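Side-chain contacts in indole-3-pyruvate decarboxylase (Azospirillum brasilense, PDB 2NXW), which catalyses the thiamine diphosphate- and magnesium-dependent decarboxylation of indole-3-pyruvate to indole-3-acetaldehyde, a step of auxin biosynthesis: residues Ala451-Gly456 / Asp495-Ala500; Trp457-Cys462 / Gly531-Ile536. All coordinates share one frame; numbering follows the deposited sequence.

Interaction 1. Residues Ala451-Gly456 / Asp495-Ala500; sequences AFQMTG and DDWRFA. With TPP (thiamine diphosphate), chain E.
Gln453 lays its amide flat over one face of the Trp497 indole, the two planes only 13° apart, with CD 3.5 Å from CE2 of Trp497. Nearer the backbone, its CG sits 3.8 Å above the centroid of the six-membered ring, almost on the normal, as a CH-pi contact. With CG anti to the carbonyl carbon (chi1 -69°) and the chain extended beyond it, the glutamine reaches straight out over the ring. The amide nitrogen NE2 lies 3.4 Å from NE1 of Trp497, but both are donors, so the pair stacks without bonding; OE1 is held by Ser66 of the second subunit. This glutamine belongs to helix 449-455, which starts in the GDG part of the thiamine diphosphate motif: Asp449 binds magnesium, and Ala451 N donates to O1A of the cofactor at 2.9 Å. Gln453 CG also meets the edge of Phe499, 3.8 Å from CZ, while the CB of Trp497 covers a face of that ring. Beside it, Phe452 CD2 touches Phe499 CD1 at 3.5 Å, the rings inclined at 64°. Gly456 CA lies over the Phe452 ring, where a CB would clash. Were Trp497 an alanine, the flat support for the Gln453 amide and CG would be gone, and Arg463 of the second subunit would probably lose its cation-pi partner, with Ser66 of that subunit still anchoring OE1.

Interaction 2. Residues Trp457-Cys462 / Gly531-Ile536; sequences WELGNC and GRFQLI
Glu458 O is gripped twice by one residue: Asn461 N at 3.0 Å and Asn461 ND2 at 3.2 Å both approach it from the same face of its carbonyl plane. The backbone bond is the three-residue step of a 3-10 turn, and the side-chain bond reinforces it, which suits an asparagine whose short amide can fold back on its own turn. ND2 also bonds Ser66 OG of the same chain, and OD1 accepts from Arg464. This turn carries Leu459 and Cys462 toward Phe533, which leads into strand 534-539 in the parallel sheet of the cofactor-binding domain. Leu459 CB stands over one face of the phenylalanine ring, 3.9 Å from its centroid and 16° off the normal, and its CD1 extends the cover to Phe533 CE1, also at 3.9 Å. Leu459 O lies 3.4 Å from CE2 of the same ring. Cys462 SG packs on Phe533 CB at 4.0 Å and lies 5.1 Å from the ring centroid, an oblique sulfur-aromatic contact. Phe533 takes the crowded position with CG between backbone N and carbonyl carbon (chi1 76°), which turns its ring toward Leu459. Gln534 points the other way; NE2 binds Arg532 O at 3.1 Å in a nearly straight bond (167°) and also bonds Asp509, which pairs with Arg532. Val471 of the neighbouring strand touches both Leu459 and Leu535. The amides of Asn461 and Gln534 are bonded on their own sides of the contact, so what joins turn and strand is chiefly the fit of leucine carbons over the ring face and of an oblique cysteine sulfur, not directed bonds.

Overall arrangement
Interactions 1 and 2 are both buried in the thiamine diphosphate-binding C-terminal domain, their centres 13 Å apart. On one continuous run of chain, helix 449-455 serves interaction 1 and the 3-10 turn after it serves interaction 2, while Phe452 CE1 packs on Leu459 CD1 at 3.8 Å between them. Both reach the second subunit, interaction 1 through the amide of Gln453 and interaction 2 through Trp457, but interaction 1 also lies beside the cofactor and combines aromatic rings with that amide. Interaction 2, with the side chain of Leu459 about 14 Å from the thiamine diphosphate, is apolar at its centre. Leu473 of strand 470-475 touches Phe452, Phe499 and Leu535, linking both contacts through this domain's parallel sheet.

Interaction 1. Residues Ala451-Gly456 / Asp495-Ala500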
loop_
_atom_site.group_PDB
_atom_site.type_symbol
_atom_site.label_atom_id
_atom_site.label_comp_id
_atom_site.label_asym_id
_atom_site.label_seq_id
_atom_site.Cartn_x
_atom_site.Cartn_y
_atom_site.Cartn_z
ATOM N N ALA A 451 -33.131 4.525 5.636
ATOM C CA ALA A 451 -32.663 5.101 4.374
ATOM C C ALA A 451 -33.369 6.412 4.035
ATOM O O ALA A 451 -32.750 7.326 3.485
ATOM C CB ALA A 451 -32.844 4.117 3.244
ATOM N N PHE A 452 -34.657 6.511 4.352
ATOM C CA PHE A 452 -35.360 7.745 4.053
ATOM C C PHE A 452 -34.761 8.905 4.853
ATOM O O PHE A 452 -34.683 10.024 4.364
ATOM C CB PHE A 452 -36.850 7.604 4.365
ATOM C CG PHE A 452 -37.688 8.698 3.776
ATOM C CD1 PHE A 452 -38.316 8.524 2.546
ATOM C CD2 PHE A 452 -37.813 9.918 4.429
ATOM C CE1 PHE A 452 -39.065 9.568 1.976
ATOM C CE2 PHE A 452 -38.551 10.962 3.864
ATOM C CZ PHE A 452 -39.177 10.777 2.631
ATOM N N GLN A 453 -34.352 8.645 6.095
ATOM C CA GLN A 453 -33.749 9.688 6.915
ATOM C C GLN A 453 -32.480 10.239 6.262
ATOM O O GLN A 453 -32.061 11.352 6.547
ATOM C CB GLN A 453 -33.389 9.140 8.300
ATOM C CG GLN A 453 -34.573 8.802 9.175
ATOM C CD GLN A 453 -34.130 8.122 10.437
ATOM O OE1 GLN A 453 -33.011 8.337 10.909
ATOM N NE2 GLN A 453 -35.009 7.310 11.010
ATOM N N MET A 454 -31.871 9.436 5.398
ATOM C CA MET A 454 -30.656 9.851 4.707
ATOM C C MET A 454 -30.909 10.724 3.482
ATOM O O MET A 454 -30.370 11.827 3.384
ATOM C CB MET A 454 -29.851 8.624 4.249
ATOM C CG MET A 454 -29.352 7.727 5.379
ATOM S SD MET A 454 -28.428 6.331 4.676
ATOM C CE MET A 454 -27.667 5.645 6.169
ATOM N N THR A 455 -31.755 10.234 2.575
ATOM C CA THR A 455 -31.971 10.930 1.310
ATOM C C THR A 455 -33.412 11.048 0.836
ATOM O O THR A 455 -33.641 11.510 -0.281
ATOM C CB THR A 455 -31.195 10.216 0.191
ATOM O OG1 THR A 455 -31.732 8.898 0.040
ATOM C CG2 THR A 455 -29.698 10.146 0.519
ATOM N N GLY A 456 -34.385 10.648 1.647
ATOM C CA GLY A 456 -35.774 10.743 1.213
ATOM C C GLY A 456 -36.236 12.180 1.003
ATOM O O GLY A 456 -37.166 12.442 0.228
ATOM N N ASP A 495 -36.220 5.912 16.443
ATOM C CA ASP A 495 -37.327 6.670 17.009
ATOM C C ASP A 495 -38.467 6.733 16.000
ATOM O O ASP A 495 -38.347 6.259 14.866
ATOM C CB ASP A 495 -36.843 8.087 17.330
ATOM C CG ASP A 495 -37.544 8.699 18.516
ATOM O OD1 ASP A 495 -38.648 8.241 18.877
ATOM O OD2 ASP A 495 -36.984 9.666 19.078
ATOM N N ASP A 496 -39.574 7.321 16.432
ATOM C CA ASP A 496 -40.747 7.498 15.586
ATOM C C ASP A 496 -40.584 8.813 14.839
ATOM O O ASP A 496 -40.418 9.855 15.453
ATOM C CB ASP A 496 -42.012 7.547 16.463
ATOM C CG ASP A 496 -43.269 7.905 15.680
ATOM O OD1 ASP A 496 -43.520 7.271 14.638
ATOM O OD2 ASP A 496 -44.011 8.812 16.125
ATOM N N TRP A 497 -40.543 8.743 13.507
ATOM C CA TRP A 497 -40.466 9.941 12.667
ATOM C C TRP A 497 -41.793 9.890 11.902
ATOM O O TRP A 497 -42.150 8.839 11.357
ATOM C CB TRP A 497 -39.307 9.858 11.666
ATOM C CG TRP A 497 -37.931 9.912 12.267
ATOM C CD1 TRP A 497 -37.415 9.082 13.236
ATOM C CD2 TRP A 497 -36.855 10.770 11.861
ATOM N NE1 TRP A 497 -36.081 9.367 13.441
ATOM C CE2 TRP A 497 -35.712 10.396 12.612
ATOM C CE3 TRP A 497 -36.745 11.813 10.928
ATOM C CZ2 TRP A 497 -34.475 11.029 12.457
ATOM C CZ3 TRP A 497 -35.509 12.445 10.771
ATOM C CH2 TRP A 497 -34.393 12.044 11.534
ATOM N N ARG A 498 -42.529 11.001 11.881
ATOM C CA ARG A 498 -43.818 11.043 11.187
ATOM C C ARG A 498 -43.570 11.534 9.765
ATOM O O ARG A 498 -43.800 12.697 9.439
ATOM C CB ARG A 498 -44.785 11.979 11.911
ATOM C CG ARG A 498 -45.458 11.379 13.141
ATOM C CD ARG A 498 -44.506 11.115 14.274
ATOM N NE ARG A 498 -43.914 12.351 14.771
ATOM C CZ ARG A 498 -43.320 12.474 15.953
ATOM N NH1 ARG A 498 -42.807 13.641 16.312
ATOM N NH2 ARG A 498 -43.254 11.434 16.774
ATOM N N PHE A 499 -43.088 10.631 8.926
ATOM C CA PHE A 499 -42.733 10.985 7.559
ATOM C C PHE A 499 -43.897 11.486 6.712
ATOM O O PHE A 499 -43.752 12.483 5.989
ATOM C CB PHE A 499 -42.056 9.785 6.889
ATOM C CG PHE A 499 -40.764 9.352 7.559
ATOM C CD1 PHE A 499 -39.614 10.134 7.470
ATOM C CD2 PHE A 499 -40.692 8.128 8.225
ATOM C CE1 PHE A 499 -38.396 9.697 8.026
ATOM C CE2 PHE A 499 -39.484 7.685 8.786
ATOM C CZ PHE A 499 -38.339 8.467 8.680
ATOM N N ALA A 500 -45.044 10.818 6.803
ATOM C CA ALA A 500 -46.204 11.248 6.023
ATOM C C ALA A 500 -46.558 12.686 6.381
ATOM O O ALA A 500 -46.915 13.469 5.494
ATOM C CB ALA A 500 -47.400 10.328 6.271
HETATM N "N1'" TPP E . -24.655 3.149 5.759
HETATM C "C2'" TPP E . -24.804 3.110 4.426
HETATM C CM2 TPP E . -24.588 4.377 3.612
HETATM N "N3'" TPP E . -25.130 1.972 3.805
HETATM C "C4'" TPP E . -25.329 0.808 4.486
HETATM N "N4'" TPP E . -25.593 -0.335 3.795
HETATM C "C5'" TPP E . -25.245 0.813 5.916
HETATM C "C6'" TPP E . -24.873 2.028 6.527
HETATM C "C7'" TPP E . -25.500 -0.444 6.779
HETATM N N3 TPP E . -26.951 -0.940 6.746
HETATM C C2 TPP E . -27.254 -1.966 5.946
HETATM S S1 TPP E . -28.962 -2.244 6.230
HETATM C C5 TPP E . -29.201 -0.980 7.431
HETATM C C4 TPP E . -27.937 -0.410 7.554
HETATM C CM4 TPP E . -27.680 0.765 8.537
HETATM C C6 TPP E . -30.480 -0.667 8.099
HETATM C C7 TPP E . -31.474 -0.101 7.068
HETATM O O7 TPP E . -32.560 0.367 7.827
HETATM P PA TPP E . -33.824 0.694 6.932
HETATM O O1A TPP E . -33.534 1.702 5.823
HETATM O O2A TPP E . -34.855 1.238 7.920
HETATM O O3A TPP E . -34.423 -0.616 6.253
HETATM P PB TPP E . -34.718 -1.981 7.141
HETATM O O1B TPP E . -35.399 -1.611 8.461
HETATM O O2B TPP E . -35.636 -2.829 6.215
HETATM O O3B TPP E . -33.424 -2.743 7.381
#

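Interaction 2. Residues Trp457-Cys462 / Gly531-Ile536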
loop_
_atom_site.group_PDB
_atom_site.type_symbol
_atom_site.label_atom_id
_atom_site.label_comp_id
_atom_site.label_asym_id
_atom_site.label_seq_id
_atom_site.Cartn_x
_atom_site.Cartn_y
_atom_site.Cartn_z
ATOM N N TRP A 457 -35.575 13.108 1.688
ATOM C CA TRP A 457 -35.888 14.535 1.631
ATOM C C TRP A 457 -35.741 15.122 0.232
ATOM O O TRP A 457 -36.253 16.217 -0.051
ATOM C CB TRP A 457 -34.975 15.278 2.621
ATOM C CG TRP A 457 -34.855 14.522 3.916
ATOM C CD1 TRP A 457 -33.754 13.853 4.378
ATOM C CD2 TRP A 457 -35.904 14.268 4.860
ATOM N NE1 TRP A 457 -34.056 13.199 5.547
ATOM C CE2 TRP A 457 -35.368 13.434 5.864
ATOM C CE3 TRP A 457 -37.250 14.656 4.942
ATOM C CZ2 TRP A 457 -36.129 12.978 6.950
ATOM C CZ3 TRP A 457 -38.012 14.200 6.013
ATOM C CH2 TRP A 457 -37.446 13.367 7.007
ATOM N N GLU A 458 -35.043 14.407 -0.638
ATOM C CA GLU A 458 -34.870 14.888 -2.000
ATOM C C GLU A 458 -36.212 15.015 -2.719
ATOM O O GLU A 458 -36.308 15.696 -3.738
ATOM C CB GLU A 458 -33.924 13.970 -2.766
ATOM C CG GLU A 458 -32.492 13.999 -2.249
ATOM C CD GLU A 458 -31.767 15.308 -2.525
ATOM O OE1 GLU A 458 -32.211 16.085 -3.396
ATOM O OE2 GLU A 458 -30.728 15.546 -1.873
ATOM N N LEU A 459 -37.255 14.398 -2.165
ATOM C CA LEU A 459 -38.583 14.487 -2.762
ATOM C C LEU A 459 -39.064 15.937 -2.808
ATOM O O LEU A 459 -39.970 16.264 -3.582
ATOM C CB LEU A 459 -39.575 13.622 -1.979
ATOM C CG LEU A 459 -39.438 12.110 -2.181
ATOM C CD1 LEU A 459 -40.310 11.410 -1.138
ATOM C CD2 LEU A 459 -39.876 11.708 -3.602
ATOM N N GLY A 460 -38.475 16.805 -1.986
ATOM C CA GLY A 460 -38.863 18.210 -2.007
ATOM C C GLY A 460 -38.560 18.885 -3.341
ATOM O O GLY A 460 -39.007 20.017 -3.594
ATOM N N ASN A 461 -37.798 18.212 -4.197
ATOM C CA ASN A 461 -37.448 18.748 -5.512
ATOM C C ASN A 461 -38.369 18.288 -6.627
ATOM O O ASN A 461 -38.231 18.746 -7.762
ATOM C CB ASN A 461 -36.013 18.353 -5.870
ATOM C CG ASN A 461 -35.006 18.966 -4.930
ATOM O OD1 ASN A 461 -34.843 20.186 -4.891
ATOM N ND2 ASN A 461 -34.324 18.121 -4.150
ATOM N N CYS A 462 -39.310 17.404 -6.321
ATOM C CA CYS A 462 -40.199 16.881 -7.353
ATOM C C CYS A 462 -40.984 17.924 -8.136
ATOM O O CYS A 462 -41.058 17.835 -9.368
ATOM C CB CYS A 462 -41.177 15.869 -6.761
ATOM S SG CYS A 462 -40.405 14.303 -6.294
ATOM N N GLY A 531 -49.285 14.335 -10.486
ATOM C CA GLY A 531 -49.054 15.765 -10.340
ATOM C C GLY A 531 -48.271 16.173 -9.093
ATOM O O GLY A 531 -47.716 17.271 -9.033
ATOM N N ARG A 532 -48.253 15.295 -8.092
ATOM C CA ARG A 532 -47.536 15.517 -6.832
ATOM C C ARG A 532 -47.010 14.159 -6.393
ATOM O O ARG A 532 -47.674 13.149 -6.618
ATOM C CB ARG A 532 -48.489 16.031 -5.742
ATOM C CG ARG A 532 -48.965 17.469 -5.943
ATOM C CD ARG A 532 -50.146 17.792 -5.034
ATOM N NE ARG A 532 -49.815 17.809 -3.604
ATOM C CZ ARG A 532 -49.209 18.817 -2.979
ATOM N NH1 ARG A 532 -48.853 19.909 -3.650
ATOM N NH2 ARG A 532 -48.966 18.743 -1.672
ATOM N N PHE A 533 -45.823 14.116 -5.784
ATOM C CA PHE A 533 -45.339 12.819 -5.321
ATOM C C PHE A 533 -46.286 12.302 -4.239
ATOM O O PHE A 533 -46.932 13.076 -3.526
ATOM C CB PHE A 533 -43.873 12.898 -4.829
ATOM C CG PHE A 533 -43.680 13.539 -3.476
ATOM C CD1 PHE A 533 -43.960 12.826 -2.312
ATOM C CD2 PHE A 533 -43.152 14.825 -3.363
ATOM C CE1 PHE A 533 -43.714 13.382 -1.056
ATOM C CE2 PHE A 533 -42.900 15.395 -2.107
ATOM C CZ PHE A 533 -43.185 14.661 -0.947
ATOM N N GLN A 534 -46.382 10.984 -4.163
ATOM C CA GLN A 534 -47.267 10.335 -3.209
ATOM C C GLN A 534 -46.440 9.469 -2.283
ATOM O O GLN A 534 -45.798 8.521 -2.729
ATOM C CB GLN A 534 -48.271 9.464 -3.957
ATOM C CG GLN A 534 -49.101 10.225 -4.990
ATOM C CD GLN A 534 -50.080 11.181 -4.354
ATOM O OE1 GLN A 534 -50.871 10.788 -3.490
ATOM N NE2 GLN A 534 -50.039 12.445 -4.774
ATOM N N LEU A 535 -46.467 9.804 -1.000
ATOM C CA LEU A 535 -45.705 9.067 -0.004
ATOM C C LEU A 535 -46.636 8.254 0.892
ATOM O O LEU A 535 -47.481 8.807 1.600
ATOM C CB LEU A 535 -44.887 10.048 0.840
ATOM C CG LEU A 535 -44.078 9.450 1.998
ATOM C CD1 LEU A 535 -43.054 8.474 1.453
ATOM C CD2 LEU A 535 -43.390 10.566 2.774
ATOM N N ILE A 536 -46.497 6.940 0.828
ATOM C CA ILE A 536 -47.289 6.043 1.663
ATOM C C ILE A 536 -46.338 5.539 2.748
ATOM O O ILE A 536 -45.401 4.788 2.457
ATOM C CB ILE A 536 -47.834 4.835 0.862
ATOM C CG1 ILE A 536 -48.743 5.326 -0.278
ATOM C CG2 ILE A 536 -48.629 3.903 1.808
ATOM C CD1 ILE A 536 -49.138 4.225 -1.257
#